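Local coordinates for protein Pre-mRNA-splicing factor SAD1 (Saccharomyces cerevisiae, PDB 4MSX) that promotes the assembly of newly made U4 snRNA into the U4/U6 snRNP and is required for pre-mRNA splicing, although its deubiquitinase fold is catalytically inactive, at residues Y100-G103 and S108-F111; I184-A189 and V198-S203; P207-F212 and K233-K238; N215-D218 and F223-R226; I264-F269 and S438-Q443. All coordinates share one frame; numbering follows the deposited sequence.

From the N terminus, contact 1 comes first and closes a short loop between strand 100-102 and helix 109-116 in the zinc-finger part, its centre about 32 Å from that of contact 2. The other four lie in the ubiquitin-specific protease part. Contact 2 folds helix 189-203 back on the segment that leads into it. Contact 3 closes a longer loop from helix 206-214 to the residue just after helix 222-234, and contact 4 falls within that loop; both use the helix 222-234 region. Contact 5 spans the greatest sequence distance, joining helix 266-280 to strand 438-446. Contact 2 touches contacts 3 and 5, contact 3 also touches contact 4, and no two contacts cross along the chain.

Contact 1 (Y100-G103 and S108-F111); sequences YYQG and SPAF
Tyr101 meets the start of helix 109-116 through the base of its side chain, while its ring lies beside the zinc site. Its CB lies 3.6 Å from Ala110 CA and 3.7 Å from the methyl carbon Ala110 CB. With CG anti to the carbonyl carbon (chi1 -61°), the ring leads away from Ala110, toward the zinc ligands. On the way CD1 passes Pro109 CB at 4.2 Å and lies near Pro109 O, an oblique approach. Farther out, the ring stacks with His113 and touches Cys94, two of the four zinc ligands in this UBP-type finger.

The backbone next to Tyr101 supplies the polar link. Ala110 N donates to Gln102 O over 2.9 Å, a bent bond (140° at the hydrogen). The proline ring lies against the same oxygen, with Pro109 CD 3.3 Å from Gln102 O. Gly103 fits close by, its CA 3.4 Å from Ser108 OG.

Ser108 is the N-cap: its OG accepts from Phe111 N at 3.2 Å and is also hydrogen-bonded to His105 O. Two of the amide hydrogens at the helix start are therefore taken up, one by the serine cap and one by the edge strand. The chemistry implies a helix start fixed directly to the strand, with a second-shell tyrosine packed against the zinc ligands.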
# COMPACT_ATOMS: atom_id res chain seq x y z
N TYR A 100 -21.52 -2.11 -14.26
CA TYR A 100 -22.13 -1.11 -13.40
C TYR A 100 -23.16 -0.28 -14.19
O TYR A 100 -22.88 0.13 -15.33
CB TYR A 100 -21.09 -0.13 -12.94
CG TYR A 100 -19.99 -0.73 -12.06
CD1 TYR A 100 -20.08 -2.04 -11.55
CD2 TYR A 100 -18.90 0.05 -11.70
CE1 TYR A 100 -19.04 -2.57 -10.68
CE2 TYR A 100 -17.89 -0.46 -10.83
CZ TYR A 100 -17.96 -1.75 -10.35
OH TYR A 100 -16.91 -2.20 -9.53
N TYR A 101 -24.26 0.07 -13.53
CA TYR A 101 -25.33 0.85 -14.19
C TYR A 101 -25.93 1.84 -13.21
O TYR A 101 -26.22 1.49 -12.06
CB TYR A 101 -26.45 -0.10 -14.67
CG TYR A 101 -25.96 -1.10 -15.67
CD1 TYR A 101 -25.94 -0.81 -17.05
CD2 TYR A 101 -25.51 -2.33 -15.27
CE1 TYR A 101 -25.44 -1.72 -17.97
CE2 TYR A 101 -25.04 -3.27 -16.20
CZ TYR A 101 -25.01 -2.94 -17.55
OH TYR A 101 -24.52 -3.85 -18.46
N GLN A 102 -26.16 3.06 -13.67
CA GLN A 102 -26.90 4.01 -12.83
C GLN A 102 -28.34 3.49 -12.63
O GLN A 102 -28.93 3.05 -13.59
CB GLN A 102 -26.96 5.36 -13.56
CG GLN A 102 -27.74 6.41 -12.76
CD GLN A 102 -27.55 7.81 -13.32
OE1 GLN A 102 -26.78 8.61 -12.78
NE2 GLN A 102 -28.21 8.09 -14.43
N GLY A 103 -28.91 3.59 -11.43
CA GLY A 103 -30.25 3.07 -11.16
C GLY A 103 -31.02 4.03 -10.27
O GLY A 103 -30.52 5.12 -9.99
N SER A 108 -34.02 4.32 -16.01
CA SER A 108 -32.56 4.27 -15.66
C SER A 108 -31.83 3.13 -16.38
O SER A 108 -32.42 2.12 -16.72
CB SER A 108 -32.39 4.15 -14.15
OG SER A 108 -32.58 2.83 -13.69
N PRO A 109 -30.50 3.28 -16.60
CA PRO A 109 -29.78 2.17 -17.25
C PRO A 109 -29.91 0.84 -16.49
O PRO A 109 -29.93 -0.22 -17.11
CB PRO A 109 -28.30 2.67 -17.27
CG PRO A 109 -28.49 4.18 -17.43
CD PRO A 109 -29.67 4.50 -16.51
N ALA A 110 -30.00 0.87 -15.17
CA ALA A 110 -29.98 -0.38 -14.41
C ALA A 110 -31.36 -1.09 -14.62
O ALA A 110 -31.47 -2.30 -14.77
CB ALA A 110 -29.79 -0.09 -12.98
N PHE A 111 -32.39 -0.29 -14.55
CA PHE A 111 -33.79 -0.80 -14.71
C PHE A 111 -33.92 -1.38 -16.15
O PHE A 111 -34.30 -2.55 -16.34
CB PHE A 111 -34.74 0.32 -14.42
CG PHE A 111 -36.15 -0.14 -14.11
CD1 PHE A 111 -37.03 -0.44 -15.12
CD2 PHE A 111 -36.59 -0.25 -12.78
CE1 PHE A 111 -38.36 -0.86 -14.84
CE2 PHE A 111 -37.89 -0.67 -12.49
CZ PHE A 111 -38.79 -0.97 -13.54

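Contact 2 (I184-A189 and V198-S203); sequences IGFTNA and VLLLIS
Ile184 opens the contact with its backbone rather than its side chain: Ile184 O lies 3.7 Å from Leu200 CD2. This carbonyl oxygen is buried here and has no polar partner in the model, and the leucine methyl lies against it. Gly185 then carries the chain on to Phe186, which makes the main apolar contact.

The ring of Phe186 presents its edge to the leucine. Its CE1 is 3.7 Å from Leu200 CG and 3.9 Å from each of the two methyl carbons, Leu200 CD1 and CD2, which places one ring corner at the branch point. CD2 lies in the ring plane. In Phe186, CG is anti to the carbonyl carbon (chi1 -64°), which directs the ring toward the helix. The two side chains slide past each other in opposite directions.

After Thr187, Asn188 caps the N terminus of helix 189-203, the helix that carries Leu200. The segment thus packs on the helix it introduces. The short, weakly bonded strand 185-186 pairs in parallel with strand 243-244, while the Phe186 ring stacks with His196 of the helix and touches Ile234 of helix 222-234.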
# COMPACT_ATOMS: atom_id res chain seq x y z
N ILE A 184 -0.55 -9.72 -0.64
CA ILE A 184 -1.03 -9.97 -1.98
C ILE A 184 -0.51 -8.88 -2.93
O ILE A 184 -0.07 -7.83 -2.48
CB ILE A 184 -2.57 -9.97 -2.04
CG1 ILE A 184 -3.13 -8.62 -1.57
CG2 ILE A 184 -3.16 -11.10 -1.19
CD1 ILE A 184 -4.62 -8.53 -1.69
N GLY A 185 -0.57 -9.18 -4.22
CA GLY A 185 -0.14 -8.29 -5.26
C GLY A 185 -1.30 -7.61 -5.97
O GLY A 185 -2.51 -7.68 -5.56
N PHE A 186 -0.91 -6.92 -7.05
CA PHE A 186 -1.75 -5.93 -7.68
C PHE A 186 -1.53 -6.02 -9.19
O PHE A 186 -0.39 -6.27 -9.65
CB PHE A 186 -1.36 -4.50 -7.26
CG PHE A 186 -1.54 -4.20 -5.78
CD1 PHE A 186 -0.54 -4.55 -4.88
CD2 PHE A 186 -2.68 -3.54 -5.32
CE1 PHE A 186 -0.66 -4.29 -3.52
CE2 PHE A 186 -2.83 -3.26 -3.94
CZ PHE A 186 -1.79 -3.63 -3.05
N THR A 187 -2.61 -5.80 -9.93
CA THR A 187 -2.48 -5.69 -11.38
C THR A 187 -1.90 -4.33 -11.80
O THR A 187 -1.90 -3.36 -11.03
CB THR A 187 -3.88 -5.96 -12.04
OG1 THR A 187 -4.87 -5.19 -11.36
CG2 THR A 187 -4.25 -7.45 -11.87
N ASN A 188 -1.42 -4.28 -13.04
CA ASN A 188 -0.88 -3.06 -13.62
C ASN A 188 0.30 -2.46 -12.85
O ASN A 188 0.39 -1.25 -12.66
CB ASN A 188 -1.95 -2.00 -13.79
CG ASN A 188 -1.58 -1.00 -14.96
OD1 ASN A 188 -0.51 -1.13 -15.53
ND2 ASN A 188 -2.43 -0.04 -15.24
N ALA A 189 1.20 -3.32 -12.43
CA ALA A 189 2.44 -2.84 -11.80
C ALA A 189 3.24 -2.02 -12.81
O ALA A 189 4.07 -1.17 -12.41
CB ALA A 189 3.27 -4.02 -11.33
N VAL A 198 3.98 1.45 -1.69
CA VAL A 198 3.65 2.33 -0.58
C VAL A 198 2.36 1.85 0.17
O VAL A 198 2.29 1.86 1.42
CB VAL A 198 3.45 3.79 -1.09
CG1 VAL A 198 2.87 4.70 -0.01
CG2 VAL A 198 4.85 4.38 -1.58
N LEU A 199 1.34 1.44 -0.59
CA LEU A 199 0.14 0.94 0.08
C LEU A 199 0.43 -0.30 0.93
O LEU A 199 -0.17 -0.48 2.01
CB LEU A 199 -0.96 0.61 -0.94
CG LEU A 199 -1.51 1.89 -1.62
CD1 LEU A 199 -2.43 1.46 -2.79
CD2 LEU A 199 -2.28 2.80 -0.62
N LEU A 200 1.27 -1.19 0.42
CA LEU A 200 1.66 -2.35 1.22
C LEU A 200 2.43 -1.92 2.51
O LEU A 200 2.18 -2.43 3.62
CB LEU A 200 2.56 -3.30 0.38
CG LEU A 200 1.78 -4.11 -0.68
CD1 LEU A 200 2.75 -4.77 -1.68
CD2 LEU A 200 0.83 -5.18 -0.02
N LEU A 201 3.35 -0.96 2.36
CA LEU A 201 4.15 -0.52 3.53
C LEU A 201 3.23 -0.00 4.59
O LEU A 201 3.30 -0.40 5.78
CB LEU A 201 5.12 0.63 3.19
CG LEU A 201 6.29 0.29 2.29
CD1 LEU A 201 7.36 1.43 2.29
CD2 LEU A 201 6.91 -0.99 2.72
N ILE A 202 2.35 0.90 4.22
CA ILE A 202 1.53 1.50 5.25
C ILE A 202 0.49 0.50 5.79
O ILE A 202 0.18 0.53 6.99
CB ILE A 202 0.90 2.80 4.79
CG1 ILE A 202 0.42 3.59 6.02
CG2 ILE A 202 -0.21 2.56 3.75
CD1 ILE A 202 -0.24 4.92 5.67
N SER A 203 -0.02 -0.41 4.96
CA SER A 203 -0.97 -1.43 5.41
C SER A 203 -0.35 -2.46 6.34
O SER A 203 -1.07 -3.20 7.03
CB SER A 203 -1.58 -2.14 4.20
OG SER A 203 -2.41 -1.25 3.50

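Contact 3 (P207-F212 and K233-K238); sequences PVRDHF and KIWSPK
Arg209 passes its aliphatic chain over one face of the Trp235 indole and stands its guanidinium upright above it, a cation-pi contact in the helical part of the ubiquitin-specific protease fold. It joins helix 206-214 to the turn that follows helix 222-234. The overlap covers both rings. Arg209 CD sits above the five-membered ring, 3.3 Å from its centroid, in a CH-pi contact; CZ stands 4.5 Å from the centroid of the six-membered ring and only 8° off its normal.

The guanidinium does not lie flat on the indole. Its plane is turned 87° from that of the ring, so an edge faces the indole, and Arg209 NH1 comes within 3.4 Å of Trp235 CH2. A bend at chi3 (75°) in an otherwise extended chain turns the head group over the benzo ring.

The neighbouring residue is well placed to hold this upright pose. Asp210 OD1 accepts from both Arg209 NE and Arg209 NH2, a side-on grip of two nitrogens on one oxygen within the guanidinium plane. The carboxylate would balance the positive charge while NH1 remains turned to the tryptophan.

Trp235 is itself held in place through its indole N-H, which is hydrogen-bonded to Ser203 O at the end of helix 189-203. Beyond it the chain makes an ST turn, in which Lys238 N donates to Ser236 OG over 3.1 Å.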
# COMPACT_ATOMS: atom_id res chain seq x y z
N PRO A 207 -0.31 -0.49 13.78
CA PRO A 207 -1.19 0.51 14.43
C PRO A 207 -1.97 1.33 13.44
O PRO A 207 -3.07 1.82 13.72
CB PRO A 207 -0.23 1.45 15.17
CG PRO A 207 1.14 0.76 15.13
CD PRO A 207 1.13 -0.29 14.07
N VAL A 208 -1.37 1.55 12.27
CA VAL A 208 -2.07 2.24 11.22
C VAL A 208 -3.08 1.27 10.61
O VAL A 208 -4.24 1.62 10.38
CB VAL A 208 -1.05 2.75 10.11
CG1 VAL A 208 -1.81 3.47 9.05
CG2 VAL A 208 0.03 3.63 10.76
N ARG A 209 -2.61 0.07 10.30
CA ARG A 209 -3.48 -0.93 9.68
C ARG A 209 -4.70 -1.15 10.56
O ARG A 209 -5.88 -1.11 10.10
CB ARG A 209 -2.77 -2.27 9.54
CG ARG A 209 -3.69 -3.37 8.95
CD ARG A 209 -3.07 -4.73 9.18
NE ARG A 209 -3.23 -5.09 10.62
CZ ARG A 209 -2.88 -6.27 11.13
NH1 ARG A 209 -2.36 -7.19 10.33
NH2 ARG A 209 -3.05 -6.53 12.44
N ASP A 210 -4.45 -1.39 11.85
CA ASP A 210 -5.58 -1.73 12.76
C ASP A 210 -6.62 -0.61 12.79
O ASP A 210 -7.84 -0.85 12.78
CB ASP A 210 -5.09 -2.03 14.18
CG ASP A 210 -4.43 -3.38 14.28
OD1 ASP A 210 -4.24 -4.02 13.20
OD2 ASP A 210 -4.08 -3.83 15.42
N HIS A 211 -6.14 0.63 12.80
CA HIS A 211 -7.07 1.75 12.83
C HIS A 211 -7.95 1.76 11.56
O HIS A 211 -9.18 2.04 11.62
CB HIS A 211 -6.32 3.08 12.94
CG HIS A 211 -7.23 4.25 13.18
ND1 HIS A 211 -7.71 4.56 14.44
CD2 HIS A 211 -7.76 5.17 12.34
CE1 HIS A 211 -8.51 5.61 14.35
NE2 HIS A 211 -8.56 5.99 13.09
N PHE A 212 -7.32 1.50 10.40
CA PHE A 212 -8.11 1.49 9.14
C PHE A 212 -9.10 0.32 9.09
O PHE A 212 -10.21 0.45 8.55
CB PHE A 212 -7.17 1.33 7.92
CG PHE A 212 -6.58 2.63 7.41
CD1 PHE A 212 -7.40 3.66 7.00
CD2 PHE A 212 -5.21 2.80 7.33
CE1 PHE A 212 -6.85 4.85 6.47
CE2 PHE A 212 -4.64 4.00 6.83
CZ PHE A 212 -5.47 5.02 6.41
N LYS A 233 -9.26 -3.99 1.85
CA LYS A 233 -9.17 -5.07 0.87
C LYS A 233 -7.84 -5.75 0.91
O LYS A 233 -7.76 -6.96 0.66
CB LYS A 233 -9.40 -4.51 -0.58
CG LYS A 233 -10.88 -4.13 -0.77
CD LYS A 233 -11.11 -3.36 -2.12
CE LYS A 233 -12.63 -3.18 -2.35
NZ LYS A 233 -12.80 -2.33 -3.65
N ILE A 234 -6.75 -4.97 1.14
CA ILE A 234 -5.41 -5.60 1.15
C ILE A 234 -5.38 -6.75 2.18
O ILE A 234 -4.70 -7.78 1.97
CB ILE A 234 -4.35 -4.53 1.47
CG1 ILE A 234 -4.11 -3.70 0.17
CG2 ILE A 234 -3.04 -5.16 2.06
CD1 ILE A 234 -3.32 -2.39 0.47
N TRP A 235 -6.13 -6.58 3.26
CA TRP A 235 -6.11 -7.60 4.35
C TRP A 235 -7.25 -8.63 4.23
O TRP A 235 -7.39 -9.52 5.07
CB TRP A 235 -6.13 -6.91 5.74
CG TRP A 235 -4.72 -6.43 6.01
CD1 TRP A 235 -4.21 -5.17 5.79
CD2 TRP A 235 -3.66 -7.24 6.47
NE1 TRP A 235 -2.83 -5.16 6.14
CE2 TRP A 235 -2.49 -6.43 6.52
CE3 TRP A 235 -3.57 -8.59 6.85
CZ2 TRP A 235 -1.22 -6.95 6.97
CZ3 TRP A 235 -2.35 -9.10 7.27
CH2 TRP A 235 -1.18 -8.28 7.34
N SER A 236 -8.09 -8.52 3.19
CA SER A 236 -9.27 -9.37 3.18
C SER A 236 -8.90 -10.84 3.12
O SER A 236 -8.13 -11.27 2.25
CB SER A 236 -10.19 -9.03 1.98
OG SER A 236 -11.12 -10.09 1.86
N PRO A 237 -9.45 -11.65 4.04
CA PRO A 237 -9.22 -13.10 3.98
C PRO A 237 -10.25 -13.84 3.08
O PRO A 237 -10.24 -15.07 3.05
CB PRO A 237 -9.41 -13.56 5.46
CG PRO A 237 -10.48 -12.65 5.98
CD PRO A 237 -10.23 -11.26 5.23
N LYS A 238 -11.11 -13.10 2.39
CA LYS A 238 -12.14 -13.72 1.52
C LYS A 238 -12.20 -13.13 0.09
O LYS A 238 -13.27 -13.03 -0.52
CB LYS A 238 -13.51 -13.52 2.20
CG LYS A 238 -13.65 -14.35 3.48
CD LYS A 238 -14.62 -13.72 4.52
CE LYS A 238 -15.97 -13.32 3.99
NZ LYS A 238 -16.98 -13.05 5.11

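Contact 4 (N215-D218 and F223-R226); sequences NHFD and FIKR
Asp218 OD1 receives the ammonium group of Lys225 at a distance of 2.9 Å from NZ, a salt bridge from the loop to helix 222-234. The lysine nitrogen approaches from above the carboxylate plane, 41° out of it. The last methylene of the lysine is near as well, with Lys225 CE 3.2 Å from Asp218 OD1. The lysine runs extended as far as CE, and its bend at chi4 (52°) swings NZ round to the acid. Asp218 is exposed and poorly ordered, so this surface link is probably less firmly held than the apolar packing beneath it.

That packing is made by Phe217 and Ile224. Ile224 turns its CG2 branch to the ring, 3.5 Å from Phe217 CD2, and the same methyl lies 3.9 Å from Phe217 CB. The approach is oblique to the ring, with the methyl at the CD2 side near the root of the side chain. It is the placing of CG2 anti to the backbone N of Ile224 that turns this branch to the ring. Between the salt bridge and the apolar pair, Phe217 O meets the side of the lysine at Lys225 CB, 3.8 Å away.

Around the pair, Leu284 of helix 282-292 touches both Phe217 and Ile224, and the far end of the phenylalanine ring reaches His211 and Phe212 of helix 206-214. The arrangement is that of a helix-loop-helix connection: a buried aromatic residue anchors the loop between helices 206-214 and 222-234 on the second helix, and a charged pair joins the loop to that helix at the solvent side.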
# COMPACT_ATOMS: atom_id res chain seq x y z
N ASN A 215 -12.21 0.80 11.94
CA ASN A 215 -13.05 1.99 11.93
C ASN A 215 -13.68 2.27 10.58
O ASN A 215 -13.27 1.71 9.59
CB ASN A 215 -12.25 3.16 12.40
CG ASN A 215 -11.77 2.95 13.83
OD1 ASN A 215 -12.51 3.22 14.77
ND2 ASN A 215 -10.60 2.36 13.98
N HIS A 216 -14.68 3.14 10.56
CA HIS A 216 -15.33 3.52 9.32
C HIS A 216 -15.03 4.97 9.11
O HIS A 216 -14.84 5.71 10.06
CB HIS A 216 -16.83 3.20 9.40
CG HIS A 216 -17.06 1.77 9.77
ND1 HIS A 216 -16.86 0.73 8.89
CD2 HIS A 216 -17.39 1.20 10.96
CE1 HIS A 216 -17.08 -0.42 9.50
NE2 HIS A 216 -17.41 -0.17 10.76
N PHE A 217 -14.99 5.40 7.87
CA PHE A 217 -14.42 6.71 7.61
C PHE A 217 -15.37 7.55 6.72
O PHE A 217 -14.92 8.33 5.89
CB PHE A 217 -13.00 6.55 6.98
CG PHE A 217 -11.99 5.97 7.92
CD1 PHE A 217 -11.85 4.61 8.03
CD2 PHE A 217 -11.20 6.79 8.71
CE1 PHE A 217 -10.92 4.05 8.92
CE2 PHE A 217 -10.28 6.27 9.60
CZ PHE A 217 -10.13 4.89 9.72
N ASP A 218 -16.67 7.41 6.94
CA ASP A 218 -17.68 8.18 6.18
C ASP A 218 -17.72 9.68 6.52
O ASP A 218 -18.26 10.50 5.77
CB ASP A 218 -19.06 7.57 6.39
CG ASP A 218 -19.15 6.16 5.88
OD1 ASP A 218 -19.10 5.97 4.64
OD2 ASP A 218 -19.28 5.23 6.72
N PHE A 223 -10.97 11.13 0.10
CA PHE A 223 -9.60 10.55 0.07
C PHE A 223 -9.45 9.48 1.19
O PHE A 223 -9.03 8.33 0.93
CB PHE A 223 -8.57 11.63 0.27
CG PHE A 223 -7.21 11.06 0.62
CD1 PHE A 223 -6.46 10.41 -0.37
CD2 PHE A 223 -6.72 11.13 1.92
CE1 PHE A 223 -5.17 9.85 -0.05
CE2 PHE A 223 -5.46 10.58 2.26
CZ PHE A 223 -4.68 9.93 1.26
N ILE A 224 -9.80 9.84 2.43
CA ILE A 224 -9.57 8.94 3.59
C ILE A 224 -10.50 7.74 3.46
O ILE A 224 -10.08 6.61 3.68
CB ILE A 224 -9.77 9.61 4.99
CG1 ILE A 224 -8.61 10.52 5.35
CG2 ILE A 224 -9.77 8.55 6.11
CD1 ILE A 224 -7.24 9.70 5.68
N LYS A 225 -11.75 7.96 3.03
CA LYS A 225 -12.63 6.81 2.83
C LYS A 225 -12.04 5.86 1.77
O LYS A 225 -11.99 4.65 1.96
CB LYS A 225 -14.04 7.26 2.40
CG LYS A 225 -14.98 6.08 2.27
CD LYS A 225 -16.43 6.55 2.15
CE LYS A 225 -17.41 5.37 2.02
NZ LYS A 225 -17.22 4.34 3.09
N ARG A 226 -11.60 6.39 0.62
CA ARG A 226 -11.12 5.49 -0.41
C ARG A 226 -9.86 4.75 0.07
O ARG A 226 -9.68 3.57 -0.20
CB ARG A 226 -10.79 6.28 -1.68
CG ARG A 226 -12.05 6.63 -2.52
CD ARG A 226 -11.50 7.56 -3.60
NE ARG A 226 -12.43 7.97 -4.64
CZ ARG A 226 -12.46 7.45 -5.88
NH1 ARG A 226 -11.67 6.42 -6.25
NH2 ARG A 226 -13.30 7.96 -6.73

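Contact 5 (I264-F269 and S438-Q443); sequences IDPRLF and SHWITQ
Pro266 and Trp440 bring the first turn of helix 266-280 against strand 438-446, a helix-on-sheet contact within the ubiquitin-specific protease fold. The principal interaction is CH-pi. Pro266 CD lies over the indole face, 3.4 Å from the centroid of the five-membered ring and 19° off its normal. The packing is close, with CD 3.2 Å from Trp440 CE2, and the adjoining ring carbon CG comes to 3.5 Å from Trp440 CD2. Asp265 adds an apolar touch through its CB, 3.7 Å from Trp440 CZ2 in an oblique approach. A chi1 of -59°, which sets CG of the tryptophan opposite its carbonyl carbon, turns the indole toward the proline. Further packing surrounds the proline, which touches Ser197 of helix 189-203, Val417 of strand 409-421 and Ile475 of strand 472-480.

The charged and polar bonds of Asp265 set the helix start. As the N-cap, its OD1 accepts from Leu268 N in a nearly straight bond (170° at the hydrogen) and more weakly from Arg267 N. The second oxygen, OD2, forms a salt bridge with Arg384, so the two carboxylate oxygens have separate tasks.

Water supplies the last kind of link. One water in the indole plane, at the ring edge, accepts from Trp440 NE1 and donates to Ile264 O, with both NE1 and O 2.8 Å from the water oxygen.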
# COMPACT_ATOMS: atom_id res chain seq x y z
N ILE A 264 7.96 10.14 -10.26
CA ILE A 264 7.48 9.73 -8.93
C ILE A 264 8.10 8.38 -8.63
O ILE A 264 8.50 7.67 -9.57
CB ILE A 264 5.94 9.71 -8.94
CG1 ILE A 264 5.42 9.57 -7.47
CG2 ILE A 264 5.40 8.61 -9.89
CD1 ILE A 264 3.87 9.79 -7.46
N ASP A 265 8.27 8.06 -7.33
CA ASP A 265 8.87 6.78 -6.95
C ASP A 265 8.30 6.47 -5.55
O ASP A 265 7.50 7.25 -5.04
CB ASP A 265 10.42 6.88 -6.96
CG ASP A 265 10.97 7.93 -5.97
OD1 ASP A 265 10.45 8.04 -4.87
OD2 ASP A 265 11.95 8.66 -6.29
N PRO A 266 8.68 5.33 -4.97
CA PRO A 266 8.02 5.00 -3.67
C PRO A 266 8.25 6.02 -2.57
O PRO A 266 7.37 6.23 -1.74
CB PRO A 266 8.61 3.64 -3.29
CG PRO A 266 8.83 2.96 -4.68
CD PRO A 266 9.34 4.15 -5.57
N ARG A 267 9.41 6.68 -2.56
CA ARG A 267 9.69 7.63 -1.52
C ARG A 267 8.82 8.90 -1.67
O ARG A 267 8.20 9.38 -0.71
CB ARG A 267 11.16 8.03 -1.56
CG ARG A 267 11.43 9.13 -0.54
CD ARG A 267 12.93 9.58 -0.55
NE ARG A 267 13.00 10.87 0.09
CZ ARG A 267 12.80 12.02 -0.55
NH1 ARG A 267 12.66 12.04 -1.87
NH2 ARG A 267 12.82 13.14 0.15
N LEU A 268 8.82 9.47 -2.89
CA LEU A 268 8.05 10.69 -3.12
C LEU A 268 6.55 10.41 -2.86
O LEU A 268 5.84 11.23 -2.32
CB LEU A 268 8.20 11.13 -4.59
CG LEU A 268 9.62 11.67 -4.86
CD1 LEU A 268 9.85 11.94 -6.40
CD2 LEU A 268 9.83 12.94 -4.04
N PHE A 269 6.09 9.24 -3.27
CA PHE A 269 4.67 8.94 -3.09
C PHE A 269 4.35 8.66 -1.62
O PHE A 269 3.32 9.09 -1.12
CB PHE A 269 4.24 7.78 -3.97
CG PHE A 269 2.75 7.46 -3.87
CD1 PHE A 269 1.79 8.43 -4.18
CD2 PHE A 269 2.32 6.20 -3.42
CE1 PHE A 269 0.41 8.15 -4.06
CE2 PHE A 269 0.93 5.90 -3.31
CZ PHE A 269 -0.01 6.87 -3.65
N SER A 438 12.53 2.46 -14.19
CA SER A 438 12.49 1.84 -12.82
C SER A 438 11.27 0.94 -12.65
O SER A 438 10.16 1.31 -13.07
CB SER A 438 12.41 2.96 -11.80
OG SER A 438 13.61 3.74 -11.76
N HIS A 439 11.44 -0.21 -12.01
CA HIS A 439 10.34 -1.06 -11.60
C HIS A 439 10.55 -1.30 -10.09
O HIS A 439 11.70 -1.40 -9.62
CB HIS A 439 10.38 -2.37 -12.37
CG HIS A 439 9.42 -3.43 -11.90
ND1 HIS A 439 8.07 -3.19 -11.66
CD2 HIS A 439 9.61 -4.75 -11.64
CE1 HIS A 439 7.49 -4.30 -11.25
NE2 HIS A 439 8.40 -5.27 -11.24
N TRP A 440 9.46 -1.41 -9.34
CA TRP A 440 9.57 -1.44 -7.85
C TRP A 440 8.91 -2.72 -7.37
O TRP A 440 7.80 -3.07 -7.79
CB TRP A 440 8.84 -0.20 -7.26
CG TRP A 440 9.43 1.09 -7.77
CD1 TRP A 440 8.91 1.95 -8.73
CD2 TRP A 440 10.66 1.66 -7.33
NE1 TRP A 440 9.78 3.02 -8.89
CE2 TRP A 440 10.87 2.84 -8.07
CE3 TRP A 440 11.62 1.25 -6.38
CZ2 TRP A 440 11.99 3.65 -7.88
CZ3 TRP A 440 12.73 2.05 -6.18
CH2 TRP A 440 12.92 3.24 -6.93
N ILE A 441 9.59 -3.43 -6.47
CA ILE A 441 8.95 -4.61 -5.90
C ILE A 441 9.10 -4.55 -4.39
O ILE A 441 9.93 -3.83 -3.85
CB ILE A 441 9.55 -5.90 -6.45
CG1 ILE A 441 11.00 -6.02 -6.00
CG2 ILE A 441 9.47 -5.93 -8.03
CD1 ILE A 441 11.66 -7.31 -6.47
N THR A 442 8.22 -5.27 -3.70
CA THR A 442 8.08 -5.06 -2.25
C THR A 442 8.25 -6.39 -1.56
O THR A 442 7.59 -7.35 -1.94
CB THR A 442 6.69 -4.47 -1.92
OG1 THR A 442 6.50 -3.31 -2.73
CG2 THR A 442 6.53 -4.07 -0.40
N GLN A 443 9.12 -6.44 -0.55
CA GLN A 443 9.29 -7.65 0.23
C GLN A 443 8.79 -7.37 1.63
O GLN A 443 9.13 -6.32 2.21
CB GLN A 443 10.80 -8.00 0.33
CG GLN A 443 11.35 -8.25 -1.06
CD GLN A 443 12.88 -8.37 -1.11
OE1 GLN A 443 13.60 -7.82 -0.25
NE2 GLN A 443 13.38 -9.05 -2.16
O HOH W 1 9.71 5.36 -10.46